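Local coordinates for DNA replication and repair protein RecF (Caldanaerobacter subterraneus subsp. tengcongensis, PDB 5Z67), which probably binds ATP and single-stranded DNA, acting as an ABC-type ATPase and recombination mediator in the RecFOR pathway of DNA repair, at residues Val118-Glu123 / Leu296-Leu301; Lys205-Met210 / Glu220-Ile225; Leu227-Val232 / His267-Lys272. One frame throughout, in Å; residues are numbered along the deposited sequence.

Contact 1: residues Val118-Glu123 / Leu296-Leu301; sequences VIFSPE and LKLSEL
Lys297 reaches from helix 286-308 over the ring of Phe120 to the backbone of strand 117-120, an outermost strand of the mixed, mainly parallel sheet of the P-loop ATPase core. The helix and strand segments run nearly antiparallel. Outward from the helix, CB rests against the ring at Phe120 CE2, 3.3 Å away, and CG lies over one face, 4.0 Å from the ring centroid and displaced toward the rim, in a CH-pi contact. Bends at chi2 (53°) and chi4 (72°) swing the chain off the ring and down to the strand: CD already comes near Ile119 O, and CE is within 3.2 Å of it. NZ donates to that same Ile119 O at 2.9 Å, with a C=O...N angle of 156° and a modest tilt out of the carbonyl plane. The same NZ also forms a salt bridge to Glu300, meeting the syn lone pair of OE1 at 2.6 Å; Tyr138 OH is a second partner of that oxygen. A methionine in its place would probably leave Ile119 O without this donor and the buried Glu300 carboxylate without its charged partner. A turn further along the helix, Leu301 crosses Val118 at about a right angle, its CD1 4.0 Å from CG2 of the valine, and both side chains reach Leu314 on the neighbouring strand. Glu300, its chain extended, slides past Val118 toward the strand, and a single water finishes the link: it accepts from Ile119 N at 3.0 Å and donates to Glu300 OE2 at 2.5 Å.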
loop_
_atom_site.group_PDB
_atom_site.type_symbol
_atom_site.label_atom_id
_atom_site.label_comp_id
_atom_site.label_asym_id
_atom_site.label_seq_id
_atom_site.Cartn_x
_atom_site.Cartn_y
_atom_site.Cartn_z
ATOM N N VAL A 118 5.582 -5.911 3.514
ATOM C CA VAL A 118 5.477 -5.490 2.129
ATOM C C VAL A 118 4.962 -6.690 1.348
ATOM O O VAL A 118 5.485 -7.807 1.491
ATOM C CB VAL A 118 6.821 -4.956 1.538
ATOM C CG1 VAL A 118 7.342 -3.778 2.341
ATOM C CG2 VAL A 118 7.860 -6.033 1.474
ATOM N N ILE A 119 3.897 -6.480 0.577
ATOM C CA ILE A 119 3.291 -7.591 -0.135
ATOM C C ILE A 119 3.613 -7.449 -1.604
ATOM O O ILE A 119 3.486 -6.369 -2.181
ATOM C CB ILE A 119 1.753 -7.692 0.121
ATOM C CG1 ILE A 119 1.117 -8.815 -0.717
ATOM C CG2 ILE A 119 1.062 -6.366 -0.114
ATOM C CD1 ILE A 119 -0.163 -9.384 -0.111
ATOM N N PHE A 120 4.103 -8.548 -2.163
ATOM C CA PHE A 120 4.390 -8.684 -3.580
ATOM C C PHE A 120 3.256 -9.507 -4.202
ATOM O O PHE A 120 2.830 -10.523 -3.632
ATOM C CB PHE A 120 5.733 -9.397 -3.814
ATOM C CG PHE A 120 6.944 -8.708 -3.198
ATOM C CD1 PHE A 120 7.146 -8.702 -1.821
ATOM C CD2 PHE A 120 7.902 -8.108 -4.008
ATOM C CE1 PHE A 120 8.267 -8.098 -1.256
ATOM C CE2 PHE A 120 9.040 -7.510 -3.452
ATOM C CZ PHE A 120 9.213 -7.495 -2.071
ATOM N N SER A 121 2.778 -9.090 -5.369
ATOM C CA SER A 121 1.873 -9.930 -6.149
ATOM C C SER A 121 2.101 -9.682 -7.639
ATOM O O SER A 121 2.670 -8.651 -8.021
ATOM C CB SER A 121 0.409 -9.655 -5.773
ATOM O OG SER A 121 0.069 -8.300 -6.033
ATOM N N PRO A 122 1.654 -10.621 -8.488
ATOM C CA PRO A 122 1.736 -10.374 -9.935
ATOM C C PRO A 122 0.928 -9.151 -10.370
ATOM O O PRO A 122 1.240 -8.583 -11.414
ATOM C CB PRO A 122 1.169 -11.667 -10.551
ATOM C CG PRO A 122 0.394 -12.315 -9.454
ATOM C CD PRO A 122 1.120 -11.961 -8.190
ATOM N N GLU A 123 -0.061 -8.752 -9.563
ATOM C CA GLU A 123 -0.891 -7.573 -9.802
ATOM C C GLU A 123 -0.110 -6.258 -9.726
ATOM O O GLU A 123 -0.594 -5.219 -10.195
ATOM C CB GLU A 123 -2.046 -7.505 -8.790
ATOM C CG GLU A 123 -3.322 -8.151 -9.242
ATOM C CD GLU A 123 -3.143 -9.621 -9.513
ATOM O OE1 GLU A 123 -2.774 -10.363 -8.573
ATOM O OE2 GLU A 123 -3.360 -10.031 -10.671
ATOM N N LEU A 296 10.089 -1.912 -8.161
ATOM C CA LEU A 296 9.218 -1.016 -7.416
ATOM C C LEU A 296 8.997 -1.491 -5.967
ATOM O O LEU A 296 9.119 -0.736 -5.002
ATOM C CB LEU A 296 7.885 -0.906 -8.147
ATOM C CG LEU A 296 6.901 0.122 -7.622
ATOM C CD1 LEU A 296 7.501 1.511 -7.739
ATOM C CD2 LEU A 296 5.571 -0.001 -8.365
ATOM N N LYS A 297 8.699 -2.767 -5.818
ATOM C CA LYS A 297 8.452 -3.338 -4.506
ATOM C C LYS A 297 9.760 -3.463 -3.678
ATOM O O LYS A 297 9.761 -3.254 -2.457
ATOM C CB LYS A 297 7.757 -4.707 -4.675
ATOM C CG LYS A 297 6.359 -4.789 -4.033
ATOM C CD LYS A 297 5.463 -3.661 -4.499
ATOM C CE LYS A 297 4.038 -3.806 -3.992
ATOM N NZ LYS A 297 3.809 -3.547 -2.540
ATOM N N LEU A 298 10.874 -3.788 -4.345
ATOM C CA LEU A 298 12.160 -3.879 -3.661
ATOM C C LEU A 298 12.561 -2.527 -3.077
ATOM O O LEU A 298 13.098 -2.437 -1.962
ATOM C CB LEU A 298 13.237 -4.391 -4.614
ATOM C CG LEU A 298 13.038 -5.879 -4.871
ATOM C CD1 LEU A 298 13.978 -6.401 -5.960
ATOM C CD2 LEU A 298 13.254 -6.589 -3.546
ATOM N N SER A 299 12.260 -1.476 -3.824
ATOM C CA SER A 299 12.527 -0.105 -3.394
ATOM C C SER A 299 11.653 0.277 -2.220
ATOM O O SER A 299 12.150 0.794 -1.218
ATOM C CB SER A 299 12.301 0.862 -4.563
ATOM O OG SER A 299 13.101 0.440 -5.659
ATOM N N GLU A 300 10.351 0.059 -2.372
ATOM C CA GLU A 300 9.391 0.170 -1.270
ATOM C C GLU A 300 9.967 -0.433 0.016
ATOM O O GLU A 300 9.991 0.221 1.066
ATOM C CB GLU A 300 8.082 -0.550 -1.624
ATOM C CG GLU A 300 6.931 -0.255 -0.666
ATOM C CD GLU A 300 5.717 -1.191 -0.865
ATOM O OE1 GLU A 300 5.413 -1.571 -2.023
ATOM O OE2 GLU A 300 5.085 -1.561 0.153
ATOM N N LEU A 301 10.403 -1.694 -0.090
ATOM C CA LEU A 301 11.004 -2.413 1.016
ATOM C C LEU A 301 12.191 -1.630 1.566
ATOM O O LEU A 301 12.264 -1.332 2.768
ATOM C CB LEU A 301 11.439 -3.824 0.572
ATOM C CG LEU A 301 12.146 -4.681 1.623
ATOM C CD1 LEU A 301 11.337 -4.689 2.928
ATOM C CD2 LEU A 301 12.387 -6.117 1.119
HETATM O O HOH W 1 3.441 -3.485 0.273
#

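Contact 2: residues Lys205-Met210 / Glu220-Ile225; sequences KLKNSM and EKLEII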
loop_
_atom_site.group_PDB
_atom_site.type_symbol
_atom_site.label_atom_id
_atom_site.label_comp_id
_atom_site.label_asym_id
_atom_site.label_seq_id
_atom_site.Cartn_x
_atom_site.Cartn_y
_atom_site.Cartn_z
ATOM N N LYS A 205 13.571 9.496 -3.464
ATOM C CA LYS A 205 14.113 8.261 -2.899
ATOM C C LYS A 205 13.736 7.032 -3.750
ATOM O O LYS A 205 14.552 6.146 -3.962
ATOM C CB LYS A 205 13.627 8.075 -1.449
ATOM C CG LYS A 205 14.344 8.981 -0.464
ATOM C CD LYS A 205 13.640 8.991 0.884
ATOM C CE LYS A 205 13.930 10.303 1.606
ATOM N NZ LYS A 205 14.009 10.172 3.085
ATOM N N LEU A 206 12.493 6.975 -4.215
ATOM C CA LEU A 206 12.049 5.874 -5.045
ATOM C C LEU A 206 12.925 5.777 -6.281
ATOM O O LEU A 206 13.363 4.687 -6.649
ATOM C CB LEU A 206 10.590 6.048 -5.448
ATOM C CG LEU A 206 10.007 4.906 -6.290
ATOM C CD1 LEU A 206 10.180 3.571 -5.574
ATOM C CD2 LEU A 206 8.547 5.159 -6.526
ATOM N N LYS A 207 13.179 6.929 -6.913
ATOM C CA LYS A 207 13.973 6.979 -8.124
ATOM C C LYS A 207 15.367 6.416 -7.864
ATOM O O LYS A 207 15.837 5.566 -8.604
ATOM C CB LYS A 207 14.057 8.424 -8.652
ATOM C CG LYS A 207 14.767 8.565 -10.016
ATOM C CD LYS A 207 16.119 9.212 -9.850
ATOM C CE LYS A 207 16.030 10.690 -10.193
ATOM N NZ LYS A 207 14.920 11.421 -9.497
ATOM N N ASN A 208 16.017 6.884 -6.801
ATOM C CA ASN A 208 17.372 6.435 -6.465
ATOM C C ASN A 208 17.458 4.952 -6.136
ATOM O O ASN A 208 18.393 4.258 -6.543
ATOM C CB ASN A 208 17.911 7.219 -5.279
ATOM C CG ASN A 208 18.022 8.711 -5.557
ATOM O OD1 ASN A 208 18.278 9.139 -6.688
ATOM N ND2 ASN A 208 17.840 9.509 -4.515
ATOM N N SER A 209 16.491 4.468 -5.371
ATOM C CA SER A 209 16.510 3.084 -4.944
ATOM C C SER A 209 16.146 2.176 -6.139
ATOM O O SER A 209 16.793 1.161 -6.382
ATOM C CB SER A 209 15.566 2.898 -3.738
ATOM O OG SER A 209 15.306 1.535 -3.486
ATOM N N MET A 210 15.139 2.569 -6.908
ATOM C CA MET A 210 14.663 1.753 -8.021
ATOM C C MET A 210 15.695 1.649 -9.137
ATOM O O MET A 210 15.819 0.599 -9.767
ATOM C CB MET A 210 13.347 2.334 -8.551
ATOM C CG MET A 210 12.375 1.341 -9.137
ATOM S SD MET A 210 10.755 2.108 -9.372
ATOM C CE MET A 210 10.268 1.236 -10.859
ATOM N N GLU A 220 19.398 -1.765 -16.794
ATOM C CA GLU A 220 18.614 -0.762 -17.507
ATOM C C GLU A 220 18.513 0.542 -16.716
ATOM O O GLU A 220 18.760 0.557 -15.504
ATOM C CB GLU A 220 17.227 -1.309 -17.825
ATOM C CG GLU A 220 17.248 -2.426 -18.836
ATOM C CD GLU A 220 15.857 -2.871 -19.231
ATOM O OE1 GLU A 220 15.190 -3.574 -18.432
ATOM O OE2 GLU A 220 15.433 -2.499 -20.344
ATOM N N LYS A 221 18.156 1.625 -17.410
ATOM C CA LYS A 221 18.159 2.956 -16.820
ATOM C C LYS A 221 16.765 3.402 -16.378
ATOM O O LYS A 221 15.777 3.293 -17.123
ATOM C CB LYS A 221 18.738 3.982 -17.796
ATOM N N LEU A 222 16.700 3.947 -15.175
ATOM C CA LEU A 222 15.413 4.299 -14.577
ATOM C C LEU A 222 15.321 5.822 -14.376
ATOM O O LEU A 222 16.277 6.468 -13.937
ATOM C CB LEU A 222 15.235 3.530 -13.262
ATOM C CG LEU A 222 13.908 3.511 -12.511
ATOM C CD1 LEU A 222 13.744 4.738 -11.601
ATOM C CD2 LEU A 222 12.724 3.368 -13.452
ATOM N N GLU A 223 14.192 6.404 -14.754
ATOM C CA GLU A 223 13.929 7.804 -14.418
ATOM C C GLU A 223 12.501 7.931 -13.913
ATOM O O GLU A 223 11.644 7.151 -14.290
ATOM C CB GLU A 223 14.161 8.724 -15.627
ATOM C CG GLU A 223 14.176 10.223 -15.295
ATOM C CD GLU A 223 15.082 10.547 -14.103
ATOM O OE1 GLU A 223 14.542 10.865 -13.011
ATOM O OE2 GLU A 223 16.326 10.467 -14.255
ATOM N N ILE A 224 12.248 8.913 -13.056
ATOM C CA ILE A 224 10.883 9.179 -12.603
ATOM C C ILE A 224 10.533 10.661 -12.693
ATOM O O ILE A 224 11.218 11.514 -12.143
ATOM C CB ILE A 224 10.652 8.694 -11.169
ATOM C CG1 ILE A 224 10.722 7.165 -11.119
ATOM C CG2 ILE A 224 9.286 9.137 -10.689
ATOM C CD1 ILE A 224 10.835 6.628 -9.743
ATOM N N ILE A 225 9.463 10.945 -13.416
ATOM C CA ILE A 225 8.978 12.302 -13.548
ATOM C C ILE A 225 7.725 12.497 -12.685
ATOM O O ILE A 225 6.748 11.762 -12.813
ATOM C CB ILE A 225 8.675 12.633 -15.002
ATOM C CG1 ILE A 225 9.917 12.366 -15.865
ATOM C CG2 ILE A 225 8.174 14.069 -15.127
ATOM C CD1 ILE A 225 9.709 12.649 -17.336
#
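Ile224 and Leu222 of strand 222-227 both point at helix 178-218, and their methyls supply most of the apolar contact. Ile224 presses its CD1 against the helix backbone, 3.5 Å from Lys207 CA, while the same methyl meets Leu206 CG at 3.9 Å, the two side chains crossing at about a right angle. Leu222 sits nearer the C-terminal end of the helix: its CD1 lies 3.7 Å from Lys207 O and 3.9 Å from Met210 CB. Met210 continues past it to touch Ile273 on the next strand and Leu296 on helix 286-308, so this layer joins helix, sheet and second helix.

The polar part lies at the partly exposed border. Glu223 starts out away from the helix, but a bend at chi2 (49°) folds its carboxylate back. OE1 then accepts from Ile224 N at 3.0 Å, with an N-H...O angle of 152° and the donor above the carboxylate plane, which helps fix the group's position. Lys207 comes across to that oxygen in a long salt bridge, NZ to OE1 3.6 Å; the lysine chain, bent at chi2, chi3 and chi4, brings CE to 3.2 Å from OE1, nearer than NZ.

Helix and strand segments run 169° apart. With a short connection between them, this is an antiparallel alpha-beta hairpin, its strand forming one border of the small three-stranded antiparallel sheet.

Contact 3: residues Leu227-Val232 / His267-Lys272; sequences LNSAGV and HREDFK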
loop_
_atom_site.group_PDB
_atom_site.type_symbol
_atom_site.label_atom_id
_atom_site.label_comp_id
_atom_site.label_asym_id
_atom_site.label_seq_id
_atom_site.Cartn_x
_atom_site.Cartn_y
_atom_site.Cartn_z
ATOM N N LEU A 227 4.990 15.038 -12.133
ATOM C CA LEU A 227 4.230 16.177 -12.597
ATOM C C LEU A 227 3.248 16.577 -11.497
ATOM O O LEU A 227 2.173 15.978 -11.338
ATOM C CB LEU A 227 3.519 15.826 -13.904
ATOM C CG LEU A 227 3.211 14.335 -14.101
ATOM C CD1 LEU A 227 1.710 14.089 -13.992
ATOM C CD2 LEU A 227 3.753 13.813 -15.423
ATOM N N ASN A 228 3.644 17.556 -10.697
ATOM C CA ASN A 228 2.805 17.946 -9.577
ATOM C C ASN A 228 1.797 18.992 -10.018
ATOM O O ASN A 228 1.972 19.649 -11.048
ATOM C CB ASN A 228 3.640 18.464 -8.403
ATOM C CG ASN A 228 4.419 19.711 -8.738
ATOM O OD1 ASN A 228 3.838 20.782 -8.955
ATOM N ND2 ASN A 228 5.747 19.591 -8.764
ATOM N N SER A 229 0.750 19.161 -9.220
ATOM C CA SER A 229 -0.379 20.010 -9.609
ATOM C C SER A 229 -0.135 21.520 -9.445
ATOM O O SER A 229 -0.913 22.344 -9.939
ATOM C CB SER A 229 -1.607 19.585 -8.821
ATOM O OG SER A 229 -1.320 19.535 -7.444
ATOM N N ALA A 230 0.950 21.874 -8.769
ATOM C CA ALA A 230 1.360 23.271 -8.651
ATOM C C ALA A 230 2.182 23.727 -9.846
ATOM O O ALA A 230 2.361 24.926 -10.065
ATOM C CB ALA A 230 2.139 23.483 -7.369
ATOM N N GLY A 231 2.684 22.765 -10.615
ATOM C CA GLY A 231 3.458 23.063 -11.813
ATOM C C GLY A 231 4.798 23.724 -11.542
ATOM O O GLY A 231 5.211 24.607 -12.283
ATOM N N VAL A 232 5.498 23.262 -10.509
ATOM C CA VAL A 232 6.605 24.017 -9.932
ATOM C C VAL A 232 8.015 23.493 -10.217
ATOM O O VAL A 232 8.862 24.245 -10.716
ATOM C CB VAL A 232 6.419 24.109 -8.408
ATOM C CG1 VAL A 232 7.712 24.487 -7.722
ATOM C CG2 VAL A 232 5.346 25.127 -8.073
ATOM N N HIS A 267 -4.863 15.246 -5.936
ATOM C CA HIS A 267 -5.788 14.163 -6.268
ATOM C C HIS A 267 -5.858 13.955 -7.790
ATOM O O HIS A 267 -6.453 13.005 -8.267
ATOM C CB HIS A 267 -7.193 14.449 -5.709
ATOM C CG HIS A 267 -7.873 15.636 -6.349
ATOM N ND1 HIS A 267 -7.507 16.931 -6.049
ATOM C CD2 HIS A 267 -8.862 15.702 -7.248
ATOM C CE1 HIS A 267 -8.259 17.761 -6.780
ATOM N NE2 HIS A 267 -9.089 17.049 -7.500
ATOM N N ARG A 268 -5.247 14.846 -8.551
ATOM C CA ARG A 268 -5.208 14.666 -10.000
ATOM C C ARG A 268 -3.812 14.333 -10.533
ATOM O O ARG A 268 -3.590 14.307 -11.746
ATOM C CB ARG A 268 -5.713 15.931 -10.698
ATOM C CG ARG A 268 -7.136 16.300 -10.329
ATOM C CD ARG A 268 -8.088 15.619 -11.288
ATOM N NE ARG A 268 -9.490 15.931 -11.032
ATOM C CZ ARG A 268 -10.313 16.396 -11.957
ATOM N NH1 ARG A 268 -9.872 16.618 -13.190
ATOM N NH2 ARG A 268 -11.575 16.627 -11.655
ATOM N N GLU A 269 -2.844 14.094 -9.672
ATOM C CA GLU A 269 -1.518 14.098 -10.266
ATOM C C GLU A 269 -1.028 12.683 -10.495
ATOM O O GLU A 269 -1.722 11.711 -10.185
ATOM C CB GLU A 269 -0.551 14.970 -9.436
ATOM C CG GLU A 269 -0.309 14.574 -8.027
ATOM C CD GLU A 269 0.397 15.671 -7.207
ATOM O OE1 GLU A 269 1.099 15.311 -6.245
ATOM O OE2 GLU A 269 0.246 16.876 -7.495
ATOM N N ASP A 270 0.124 12.557 -11.129
ATOM C CA ASP A 270 0.651 11.240 -11.477
ATOM C C ASP A 270 2.178 11.270 -11.428
ATOM O O ASP A 270 2.785 12.338 -11.279
ATOM C CB ASP A 270 0.157 10.822 -12.879
ATOM C CG ASP A 270 0.430 9.355 -13.192
ATOM O OD1 ASP A 270 0.738 8.605 -12.262
ATOM O OD2 ASP A 270 0.325 8.934 -14.372
ATOM N N PHE A 271 2.806 10.105 -11.522
ATOM C CA PHE A 271 4.234 10.086 -11.813
ATOM C C PHE A 271 4.525 9.064 -12.881
ATOM O O PHE A 271 3.833 8.052 -13.007
ATOM C CB PHE A 271 5.073 9.808 -10.567
ATOM C CG PHE A 271 4.848 8.469 -9.963
ATOM C CD1 PHE A 271 3.820 8.273 -9.043
ATOM C CD2 PHE A 271 5.703 7.399 -10.255
ATOM C CE1 PHE A 271 3.624 7.045 -8.452
ATOM C CE2 PHE A 271 5.520 6.169 -9.664
ATOM C CZ PHE A 271 4.473 5.986 -8.752
ATOM N N LYS A 272 5.567 9.364 -13.643
ATOM C CA LYS A 272 5.898 8.646 -14.848
ATOM C C LYS A 272 7.190 7.906 -14.617
ATOM O O LYS A 272 8.224 8.515 -14.342
ATOM C CB LYS A 272 6.055 9.615 -16.020
ATOM C CG LYS A 272 5.589 9.090 -17.367
ATOM C CD LYS A 272 6.286 9.808 -18.551
ATOM C CE LYS A 272 5.911 11.288 -18.712
ATOM N NZ LYS A 272 6.708 11.943 -19.823
#
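Ser229 grips the carboxylate of Glu269 where the chain, leaving strand 222-227 of the three-stranded antiparallel sheet, enters a type I beta turn from Asn228 to Gly231. Glu269 points at the turn with CG between its backbone N and carbonyl carbon (chi1 61°), and beyond CG it extends, so the carboxylate ends beside Ser229. One oxygen, OE2, makes both bonds to Ser229, accepting from its N at 2.9 Å and from its OG at 3.1 Å. Both donors lie nearly along the C-O axis but come from opposite faces of the carboxylate plane, a two-point grip that should limit its rotation. The other oxygen, OE1, is in a salt bridge with Arg199 of helix 178-218, which probably helps balance the buried charge. Asn228 lets its CA rest 3.5 Å from Glu269 OE2 while its amide turns the other way, into the turn, where OD1 takes weak bonds from Ala230 N, Gly231 N and Val232 N, the first closing an Asx turn. Leu227 faces Asp270, whose OD2 pairs with Arg135. The leucine lies across the backbone there, CD1 3.8 Å from Asp270 CB and 3.4 Å from Asp270 O.

Overall arrangement
Contacts 2 and 3 lie in series within the chain loop that contact 1 closes. Contact 1 is the one near the nucleotide site: the side chain of Ile119 is about 7 Å from that of Ser39 in the predicted ATP-binding P-loop. Its centre is about 15 Å from that of contact 2, and the two share a helix-helix interface in which Ser299 CB packs 3.6 Å from Leu206 CD1. Contacts 2 and 3, with centres about 17 Å apart, are joined by neighbouring strands through Ile225 O and Lys272 N at 2.8 Å. Contact 3 does not touch contact 1 (centres about 23 Å apart, nearest atoms about 5 Å); contact 2 touches both of the others.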